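Local coordinates for protein MucR Phosphodiesterase (Pseudomonas aeruginosa, PDB 5M1T) that belongs to the EAL-domain phosphodiesterase family and holds two magnesium sites and the ligand C2E in its pocket, at residues A[138-143]-A[177-182]. Sequence-based numbering, arbitrary orientation.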
# COMPACT_ATOMS: atom_id res chain seq x y z
N SER A 138 2.32 10.94 5.02
CA SER A 138 2.98 11.81 4.03
C SER A 138 2.04 12.89 3.49
O SER A 138 2.45 14.02 3.22
CB SER A 138 3.51 10.93 2.89
OG SER A 138 3.97 11.68 1.79
N VAL A 139 0.76 12.55 3.34
CA VAL A 139 -0.20 13.54 2.88
C VAL A 139 -0.40 14.56 3.98
O VAL A 139 -0.27 15.74 3.76
CB VAL A 139 -1.53 12.90 2.45
CG1 VAL A 139 -2.65 13.91 2.36
CG2 VAL A 139 -1.32 12.18 1.12
N ARG A 140 -0.68 14.07 5.18
CA ARG A 140 -0.84 14.95 6.35
C ARG A 140 0.39 15.85 6.53
O ARG A 140 0.23 17.05 6.72
CB ARG A 140 -1.12 14.13 7.62
CG ARG A 140 -1.02 14.95 8.91
CD ARG A 140 -1.53 14.23 10.14
NE ARG A 140 -1.39 12.77 10.05
CZ ARG A 140 -2.41 11.90 9.91
NH1 ARG A 140 -3.68 12.32 9.85
NH2 ARG A 140 -2.16 10.60 9.84
N ASN A 141 1.61 15.30 6.46
CA ASN A 141 2.82 16.12 6.63
C ASN A 141 2.94 17.21 5.55
O ASN A 141 3.32 18.35 5.84
CB ASN A 141 4.11 15.30 6.62
CG ASN A 141 4.20 14.26 7.76
OD1 ASN A 141 3.40 14.24 8.71
ND2 ASN A 141 5.18 13.39 7.64
N ALA A 142 2.64 16.86 4.29
CA ALA A 142 2.77 17.84 3.18
C ALA A 142 1.79 19.01 3.29
O ALA A 142 2.13 20.14 2.94
CB ALA A 142 2.60 17.17 1.83
N LEU A 143 0.56 18.73 3.72
CA LEU A 143 -0.46 19.76 3.94
C LEU A 143 -0.04 20.67 5.11
O LEU A 143 -0.14 21.87 4.99
CB LEU A 143 -1.81 19.12 4.27
CG LEU A 143 -2.41 18.27 3.14
CD1 LEU A 143 -3.52 17.40 3.71
CD2 LEU A 143 -2.87 19.13 1.98
N SER A 177 -10.21 10.83 3.46
CA SER A 177 -11.45 11.61 3.35
C SER A 177 -11.84 12.28 4.68
O SER A 177 -12.37 13.37 4.70
CB SER A 177 -12.58 10.69 2.88
OG SER A 177 -13.76 11.40 2.82
N ALA A 178 -11.56 11.60 5.79
CA ALA A 178 -11.80 12.16 7.12
C ALA A 178 -10.88 13.35 7.39
O ALA A 178 -11.24 14.26 8.13
CB ALA A 178 -11.62 11.08 8.19
N MET A 179 -9.68 13.34 6.81
CA MET A 179 -8.76 14.49 6.89
C MET A 179 -9.24 15.67 6.07
O MET A 179 -8.76 16.77 6.22
CB MET A 179 -7.39 14.12 6.35
CG MET A 179 -6.62 13.08 7.12
SD MET A 179 -5.15 12.63 6.17
CE MET A 179 -4.43 14.24 5.86
N GLY A 180 -10.18 15.42 5.16
CA GLY A 180 -10.73 16.49 4.33
C GLY A 180 -10.21 16.51 2.91
O GLY A 180 -10.51 17.41 2.17
N VAL A 181 -9.41 15.53 2.54
CA VAL A 181 -8.85 15.45 1.18
C VAL A 181 -9.88 14.90 0.19
O VAL A 181 -10.63 13.96 0.49
CB VAL A 181 -7.61 14.52 1.17
CG1 VAL A 181 -7.11 14.34 -0.25
CG2 VAL A 181 -6.50 15.09 2.05
N GLY A 182 -9.93 15.48 -1.01
CA GLY A 182 -10.85 14.99 -2.05
C GLY A 182 -10.28 13.71 -2.68
O GLY A 182 -9.07 13.60 -2.87
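Leu143 N donates to Val139 O (3.1 Å), one helical turn back, and this spacing sets both side chains on the face of helix 135-145 that meets residues 177-182. Between the two segments the contact is made by apolar packing, with Met179 as its main piece. The thioether chain runs out extended from the backbone and then bends at its last torsion (chi3 53°), which turns the methyl CE onto the helix. There CE lies 3.7 Å from Arg140 CA, close against the backbone, with Arg140 CB beside it. The same methyl meets Val139 CG1 at 3.9 Å and Leu143 CD1 at 3.9 Å, so three residues of one helical turn share it. Beside this methyl the arginine chain crosses that of Met179 at about a right angle, bringing NH1 obliquely to 4.0 Å from Met179 SD; NH2 has a long, weak ion pair with Asp137. In the EAL fold, a variant of the TIM barrel, helix 135-145 and helix 166-178 are outer helices, the one preceding strand 153-158 and the other preceding strand 182-188. The chain passes from helix to strand through a Schellman motif, where Gly180 leaves helical angles with positive phi (103°) and its N binds Ser177 O at 3.0 Å. Val181 then follows, deeper than Met179. Its CG2 meets Val139 CG1 tip to tip (4.0 Å); CG1 of Val139 stands anti to the backbone N (chi1 164°), where it touches both Val181 CG2 and the Met179 methyl. Val181 CG2 also touches Leu143 CD1 at 4.1 Å, the two side chains crossing at a slant. On the barrel strand 153-158, Leu155 touches both valines and Leu153 touches Val139 and Leu143, while Gly182 makes backbone hydrogen bonds with Leu153 and Leu155.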